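Cap5O (Staphylococcus aureus, PDB 3OJO) probably oxidises UDP-N-acetyl-mannosamine with NAD as the electron acceptor, a step in making the capsular polysaccharide of the bacterium. Local coordinates at residues B[19-31]-B[162-174]. Residues are numbered along the deposited sequence; the frame is centred on the assembly and turned at random.
Sequences LGYIGLPTSIMFA and ERVLPGKILEELV. With NAD (nicotinamide-adenine-dinucleotide), chain J; PDC (pyridine-2,6-dicarboxylic acid), chain K; PDC (pyridine-2,6-dicarboxylic acid), chain L.
The glycine-rich turn and first helix of the Rossmann-type NAD-binding domain, where Ile22 meets Glu162 and Val164, pack against the loop at Glu162-Val164, which lines the nicotinamide end of the cofactor site, and the short helix that follows it. The Ile22 amide binds NAD O2N on the nicotinamide-side phosphate (N to O2N 3.0 Å), while the Val164 amide holds the carboxamide oxygen O7N at an N-H...O angle of 163°; both bonds fall on the nicotinamide half of the dinucleotide, and Tyr21 N adds a weak one to O2A of the other phosphate. The Ile22 side chain bridges to the second segment: its CD1 lies 3.6 Å from Val164 CG1 and also touches the carboxamide, whereas CG2, placed anti to the backbone N, leans on Glu162 CG at 3.7 Å. The Glu162 carboxylate turns elsewhere, to a salt bridge with Arg178.

Along the helices the contact is apolar, with no hydrogen bond crossing it. Ile169 CG2 presses on Pro25 CB (3.4 Å), and Leu173 CD2 rests over the backbone at Thr26 CA and against Met29 CB. Thr26 OG1 is tied back to Ile22 O, 2.7 Å away, approaching from above the carbonyl plane. Met29 starts with CG anti to its own N (chi1 -164°) and then bends twice, which brings CE onto Leu170 CB at 3.6 Å and equally close to Val174 CG2.

The segments of helices 23-31 and 169-174 run at 67° to each other, 10.2 Å apart at their nearest. Helix 62-71 adjoins both, through Ile28 and Leu170, while Ser27 and Ala31 of helix 23-32 meet strands 36-40 and 75-78 of the sheet and Phe30 sets its ring edge-to-face with Phe198.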
loop_
_atom_site.group_PDB
_atom_site.type_symbol
_atom_site.label_atom_id
_atom_site.label_comp_id
_atom_site.label_asym_id
_atom_site.label_seq_id
_atom_site.Cartn_x
_atom_site.Cartn_y
_atom_site.Cartn_z
ATOM N N LEU B 19 15.983 -22.088 -20.854
ATOM C CA LEU B 19 17.272 -22.111 -20.157
ATOM C C LEU B 19 17.898 -20.742 -19.916
ATOM O O LEU B 19 19.070 -20.520 -20.255
ATOM C CB LEU B 19 18.263 -23.060 -20.861
ATOM C CG LEU B 19 17.817 -24.499 -21.029
ATOM C CD1 LEU B 19 18.700 -25.191 -21.994
ATOM C CD2 LEU B 19 17.813 -25.237 -19.718
ATOM N N GLY B 20 17.123 -19.848 -19.313
ATOM C CA GLY B 20 17.604 -18.520 -18.942
ATOM C C GLY B 20 18.055 -18.480 -17.500
ATOM O O GLY B 20 18.554 -19.483 -16.977
ATOM N N TYR B 21 17.846 -17.335 -16.846
ATOM C CA TYR B 21 18.214 -17.097 -15.444
ATOM C C TYR B 21 17.526 -17.999 -14.436
ATOM O O TYR B 21 18.099 -18.296 -13.390
ATOM C CB TYR B 21 18.115 -15.600 -15.081
ATOM C CG TYR B 21 19.342 -14.851 -15.561
ATOM C CD1 TYR B 21 20.483 -14.758 -14.765
ATOM C CD2 TYR B 21 19.392 -14.301 -16.841
ATOM C CE1 TYR B 21 21.638 -14.119 -15.220
ATOM C CE2 TYR B 21 20.551 -13.677 -17.318
ATOM C CZ TYR B 21 21.668 -13.579 -16.501
ATOM O OH TYR B 21 22.808 -12.954 -16.959
ATOM N N ILE B 22 16.328 -18.481 -14.783
ATOM C CA ILE B 22 15.541 -19.413 -13.971
ATOM C C ILE B 22 15.860 -20.884 -14.353
ATOM O O ILE B 22 16.299 -21.648 -13.494
ATOM C CB ILE B 22 14.021 -19.075 -14.077
ATOM C CG1 ILE B 22 13.659 -17.711 -13.455
ATOM C CG2 ILE B 22 13.167 -20.196 -13.545
ATOM C CD1 ILE B 22 13.758 -17.618 -11.926
ATOM N N GLY B 23 15.643 -21.239 -15.629
ATOM C CA GLY B 23 15.799 -22.586 -16.171
ATOM C C GLY B 23 17.180 -23.203 -16.119
ATOM O O GLY B 23 17.299 -24.364 -15.731
ATOM N N LEU B 24 18.226 -22.476 -16.554
ATOM C CA LEU B 24 19.585 -23.017 -16.550
ATOM C C LEU B 24 20.074 -23.388 -15.137
ATOM O O LEU B 24 20.399 -24.562 -14.949
ATOM C CB LEU B 24 20.592 -22.113 -17.296
ATOM C CG LEU B 24 22.037 -22.621 -17.374
ATOM C CD1 LEU B 24 22.117 -23.952 -18.139
ATOM C CD2 LEU B 24 22.953 -21.563 -17.961
ATOM N N PRO B 25 20.072 -22.482 -14.125
ATOM C CA PRO B 25 20.484 -22.896 -12.769
ATOM C C PRO B 25 19.653 -24.041 -12.186
ATOM O O PRO B 25 20.221 -24.915 -11.529
ATOM C CB PRO B 25 20.316 -21.613 -11.952
ATOM C CG PRO B 25 20.468 -20.518 -12.957
ATOM C CD PRO B 25 19.723 -21.048 -14.136
ATOM N N THR B 26 18.327 -24.059 -12.467
ATOM C CA THR B 26 17.395 -25.115 -12.045
ATOM C C THR B 26 17.804 -26.467 -12.660
ATOM O O THR B 26 17.837 -27.455 -11.934
ATOM C CB THR B 26 15.944 -24.699 -12.361
ATOM O OG1 THR B 26 15.640 -23.496 -11.644
ATOM C CG2 THR B 26 14.922 -25.785 -12.053
ATOM N N SER B 27 18.092 -26.516 -13.977
ATOM C CA SER B 27 18.559 -27.736 -14.650
ATOM C C SER B 27 19.859 -28.198 -13.993
ATOM O O SER B 27 19.999 -29.373 -13.672
ATOM C CB SER B 27 18.845 -27.453 -16.121
ATOM O OG SER B 27 17.734 -26.837 -16.739
ATOM N N ILE B 28 20.791 -27.249 -13.768
ATOM C CA ILE B 28 22.088 -27.504 -13.149
ATOM C C ILE B 28 21.904 -28.106 -11.740
ATOM O O ILE B 28 22.566 -29.084 -11.409
ATOM C CB ILE B 28 23.003 -26.227 -13.220
ATOM C CG1 ILE B 28 23.546 -26.037 -14.650
ATOM C CG2 ILE B 28 24.159 -26.255 -12.191
ATOM C CD1 ILE B 28 24.171 -24.631 -14.944
ATOM N N MET B 29 20.961 -27.557 -10.963
ATOM C CA MET B 29 20.628 -27.968 -9.609
ATOM C C MET B 29 20.105 -29.414 -9.476
ATOM O O MET B 29 20.596 -30.158 -8.623
ATOM C CB MET B 29 19.668 -26.963 -8.976
ATOM C CG MET B 29 19.578 -27.096 -7.474
ATOM S SD MET B 29 21.173 -27.167 -6.601
ATOM C CE MET B 29 21.380 -25.548 -6.184
ATOM N N PHE B 30 19.123 -29.813 -10.304
ATOM C CA PHE B 30 18.581 -31.169 -10.267
ATOM C C PHE B 30 19.621 -32.204 -10.716
ATOM O O PHE B 30 19.698 -33.282 -10.120
ATOM C CB PHE B 30 17.328 -31.278 -11.134
ATOM C CG PHE B 30 16.067 -30.707 -10.527
ATOM C CD1 PHE B 30 15.317 -31.447 -9.613
ATOM C CD2 PHE B 30 15.569 -29.478 -10.945
ATOM C CE1 PHE B 30 14.104 -30.950 -9.112
ATOM C CE2 PHE B 30 14.359 -28.989 -10.450
ATOM C CZ PHE B 30 13.639 -29.723 -9.533
ATOM N N ALA B 31 20.432 -31.856 -11.752
ATOM C CA ALA B 31 21.500 -32.693 -12.304
ATOM C C ALA B 31 22.628 -32.896 -11.289
ATOM O O ALA B 31 23.231 -33.970 -11.257
ATOM C CB ALA B 31 22.037 -32.082 -13.585
ATOM N N GLU B 162 8.951 -19.315 -9.526
ATOM C CA GLU B 162 10.383 -19.251 -9.354
ATOM C C GLU B 162 10.907 -17.822 -9.404
ATOM O O GLU B 162 10.594 -17.058 -10.324
ATOM C CB GLU B 162 11.099 -20.195 -10.335
ATOM C CG GLU B 162 12.508 -20.566 -9.930
ATOM C CD GLU B 162 12.633 -21.344 -8.645
ATOM O OE1 GLU B 162 12.871 -22.571 -8.722
ATOM O OE2 GLU B 162 12.587 -20.712 -7.564
ATOM N N ARG B 163 11.683 -17.466 -8.387
ATOM C CA ARG B 163 12.268 -16.146 -8.259
ATOM C C ARG B 163 13.676 -16.350 -7.755
ATOM O O ARG B 163 13.866 -16.889 -6.660
ATOM C CB ARG B 163 11.423 -15.293 -7.304
ATOM C CG ARG B 163 11.890 -13.849 -7.191
ATOM C CD ARG B 163 10.925 -12.992 -6.391
ATOM N NE ARG B 163 10.655 -13.542 -5.060
ATOM C CZ ARG B 163 9.521 -13.369 -4.389
ATOM N NH1 ARG B 163 8.536 -12.643 -4.910
ATOM N NH2 ARG B 163 9.365 -13.915 -3.190
ATOM N N VAL B 164 14.662 -15.988 -8.588
ATOM C CA VAL B 164 16.104 -16.155 -8.305
ATOM C C VAL B 164 16.775 -14.866 -7.864
ATOM O O VAL B 164 16.507 -13.795 -8.428
ATOM C CB VAL B 164 16.926 -16.872 -9.432
ATOM C CG1 VAL B 164 16.436 -18.289 -9.680
ATOM C CG2 VAL B 164 16.979 -16.065 -10.732
ATOM N N LEU B 165 17.680 -14.996 -6.875
ATOM C CA LEU B 165 18.498 -13.914 -6.339
ATOM C C LEU B 165 19.825 -13.935 -7.096
ATOM O O LEU B 165 20.630 -14.843 -6.856
ATOM C CB LEU B 165 18.769 -14.134 -4.833
ATOM C CG LEU B 165 19.133 -12.914 -3.983
ATOM C CD1 LEU B 165 18.633 -13.092 -2.574
ATOM C CD2 LEU B 165 20.647 -12.660 -3.964
ATOM N N PRO B 166 20.095 -12.963 -7.996
ATOM C CA PRO B 166 21.392 -12.964 -8.702
ATOM C C PRO B 166 22.588 -12.800 -7.753
ATOM O O PRO B 166 22.516 -12.074 -6.761
ATOM C CB PRO B 166 21.267 -11.817 -9.699
ATOM C CG PRO B 166 19.783 -11.558 -9.798
ATOM C CD PRO B 166 19.250 -11.839 -8.430
ATOM N N GLY B 167 23.636 -13.575 -8.024
ATOM C CA GLY B 167 24.848 -13.648 -7.218
ATOM C C GLY B 167 24.785 -14.773 -6.206
ATOM O O GLY B 167 25.830 -15.286 -5.788
ATOM N N LYS B 168 23.554 -15.202 -5.862
ATOM C CA LYS B 168 23.270 -16.267 -4.892
ATOM C C LYS B 168 22.191 -17.216 -5.400
ATOM O O LYS B 168 21.450 -17.756 -4.576
ATOM C CB LYS B 168 22.818 -15.659 -3.531
ATOM C CG LYS B 168 23.865 -14.818 -2.802
ATOM C CD LYS B 168 25.015 -15.683 -2.261
ATOM C CE LYS B 168 26.380 -15.142 -2.581
ATOM N NZ LYS B 168 27.382 -16.239 -2.642
ATOM N N ILE B 169 22.089 -17.412 -6.738
ATOM C CA ILE B 169 21.044 -18.240 -7.386
ATOM C C ILE B 169 20.906 -19.641 -6.829
ATOM O O ILE B 169 19.806 -20.006 -6.406
ATOM C CB ILE B 169 21.062 -18.224 -8.952
ATOM C CG1 ILE B 169 20.705 -16.825 -9.512
ATOM C CG2 ILE B 169 20.111 -19.289 -9.513
ATOM C CD1 ILE B 169 21.068 -16.603 -11.018
ATOM N N LEU B 170 22.002 -20.428 -6.846
ATOM C CA LEU B 170 21.986 -21.809 -6.359
ATOM C C LEU B 170 21.649 -21.913 -4.888
ATOM O O LEU B 170 20.806 -22.739 -4.529
ATOM C CB LEU B 170 23.274 -22.582 -6.689
ATOM C CG LEU B 170 23.591 -22.840 -8.178
ATOM C CD1 LEU B 170 24.796 -23.759 -8.315
ATOM C CD2 LEU B 170 22.384 -23.384 -8.954
ATOM N N GLU B 171 22.263 -21.063 -4.039
ATOM C CA GLU B 171 21.944 -21.076 -2.602
ATOM C C GLU B 171 20.480 -20.721 -2.403
ATOM O O GLU B 171 19.756 -21.490 -1.765
ATOM C CB GLU B 171 22.898 -20.227 -1.710
ATOM C CG GLU B 171 23.722 -19.148 -2.401
ATOM C CD GLU B 171 25.013 -19.566 -3.089
ATOM O OE1 GLU B 171 25.900 -20.124 -2.400
ATOM O OE2 GLU B 171 25.165 -19.273 -4.299
ATOM N N GLU B 172 20.017 -19.644 -3.080
ATOM C CA GLU B 172 18.626 -19.184 -3.065
ATOM C C GLU B 172 17.648 -20.308 -3.483
ATOM O O GLU B 172 16.638 -20.477 -2.852
ATOM C CB GLU B 172 18.498 -17.941 -3.950
ATOM C CG GLU B 172 17.090 -17.407 -4.137
ATOM C CD GLU B 172 16.686 -16.249 -3.249
ATOM O OE1 GLU B 172 17.295 -16.078 -2.168
ATOM O OE2 GLU B 172 15.726 -15.535 -3.620
ATOM N N LEU B 173 17.994 -21.107 -4.489
ATOM C CA LEU B 173 17.188 -22.216 -4.992
ATOM C C LEU B 173 16.975 -23.317 -3.937
ATOM O O LEU B 173 15.890 -23.885 -3.869
ATOM C CB LEU B 173 17.912 -22.773 -6.233
ATOM C CG LEU B 173 17.121 -23.235 -7.477
ATOM C CD1 LEU B 173 16.122 -22.196 -7.957
ATOM C CD2 LEU B 173 18.085 -23.544 -8.610
ATOM N N VAL B 174 17.987 -23.567 -3.085
ATOM C CA VAL B 174 17.984 -24.573 -2.022
ATOM C C VAL B 174 17.236 -24.120 -0.739
ATOM O O VAL B 174 16.357 -24.845 -0.250
ATOM C CB VAL B 174 19.452 -25.045 -1.728
ATOM C CG1 VAL B 174 19.556 -25.837 -0.427
ATOM C CG2 VAL B 174 19.999 -25.878 -2.875
HETATM P PA NAD J . 15.148 -15.485 -19.691
HETATM O O1A NAD J . 14.817 -14.615 -20.839
HETATM O O2A NAD J . 16.483 -15.178 -19.137
HETATM O O5B NAD J . 15.098 -17.017 -20.178
HETATM C C5B NAD J . 14.065 -17.504 -20.993
HETATM C C4B NAD J . 14.664 -18.545 -21.909
HETATM O O4B NAD J . 13.638 -19.383 -22.397
HETATM C C3B NAD J . 15.396 -17.938 -23.113
HETATM O O3B NAD J . 16.655 -18.583 -23.271
HETATM C C2B NAD J . 14.502 -18.336 -24.281
HETATM O O2B NAD J . 15.202 -18.520 -25.494
HETATM C C1B NAD J . 13.862 -19.619 -23.780
HETATM N N9A NAD J . 12.589 -19.882 -24.468
HETATM C C8A NAD J . 11.642 -18.943 -24.815
HETATM N N7A NAD J . 10.565 -19.580 -25.324
HETATM C C5A NAD J . 10.823 -20.911 -25.311
HETATM C C6A NAD J . 10.073 -22.009 -25.736
HETATM N N6A NAD J . 8.861 -21.793 -26.258
HETATM N N1A NAD J . 10.600 -23.290 -25.597
HETATM C C2A NAD J . 11.850 -23.479 -25.030
HETATM N N3A NAD J . 12.589 -22.388 -24.615
HETATM C C4A NAD J . 12.084 -21.125 -24.753
HETATM O O3 NAD J . 13.969 -15.353 -18.589
HETATM P PN NAD J . 14.152 -15.720 -17.037
HETATM O O1N NAD J . 14.766 -14.545 -16.368
HETATM O O2N NAD J . 14.771 -17.064 -16.913
HETATM O O5D NAD J . 12.655 -15.783 -16.518
HETATM C C5D NAD J . 11.649 -16.441 -17.243
HETATM C C4D NAD J . 10.312 -16.098 -16.595
HETATM O O4D NAD J . 10.293 -16.538 -15.246
HETATM C C3D NAD J . 10.045 -14.598 -16.470
HETATM O O3D NAD J . 9.674 -13.922 -17.658
HETATM C C2D NAD J . 8.942 -14.622 -15.442
HETATM O O2D NAD J . 7.804 -15.210 -16.017
HETATM C C1D NAD J . 9.482 -15.662 -14.474
HETATM N N1N NAD J . 10.226 -14.935 -13.420
HETATM C C2N NAD J . 11.588 -14.742 -13.481
HETATM C C3N NAD J . 12.234 -14.014 -12.470
HETATM C C7N NAD J . 13.717 -14.152 -12.266
HETATM O O7N NAD J . 14.185 -14.332 -10.943
HETATM N N7N NAD J . 14.548 -14.074 -13.314
HETATM C C4N NAD J . 11.483 -13.457 -11.425
HETATM C C5N NAD J . 10.100 -13.622 -11.388
HETATM C C6N NAD J . 9.489 -14.353 -12.409
HETATM N N1 PDC K . 13.622 -10.006 -5.636
HETATM C C2 PDC K . 13.291 -10.833 -4.623
HETATM C C3 PDC K . 13.735 -12.172 -4.547
HETATM C C4 PDC K . 14.600 -12.614 -5.538
HETATM C C5 PDC K . 14.921 -11.737 -6.594
HETATM C C6 PDC K . 14.414 -10.435 -6.609
HETATM C C7 PDC K . 12.427 -10.337 -3.580
HETATM O O1 PDC K . 12.056 -9.155 -3.705
HETATM O O2 PDC K . 12.118 -11.228 -2.567
HETATM C C8 PDC K . 14.754 -9.531 -7.707
HETATM O O3 PDC K . 15.464 -9.862 -8.623
HETATM O O4 PDC K . 14.264 -8.313 -7.712
HETATM N N1 PDC L . 9.529 -7.944 -4.563
HETATM C C2 PDC L . 9.228 -6.984 -3.682
HETATM C C3 PDC L . 7.878 -6.749 -3.432
HETATM C C4 PDC L . 6.947 -7.512 -4.185
HETATM C C5 PDC L . 7.366 -8.503 -5.091
HETATM C C6 PDC L . 8.710 -8.693 -5.233
HETATM C C7 PDC L . 10.388 -6.293 -3.033
HETATM O O1 PDC L . 10.216 -5.429 -2.194
HETATM O O2 PDC L . 11.649 -6.681 -3.407
HETATM C C8 PDC L . 9.363 -9.690 -6.100
HETATM O O3 PDC L . 8.723 -10.497 -6.777
HETATM O O4 PDC L . 10.715 -9.706 -6.111
#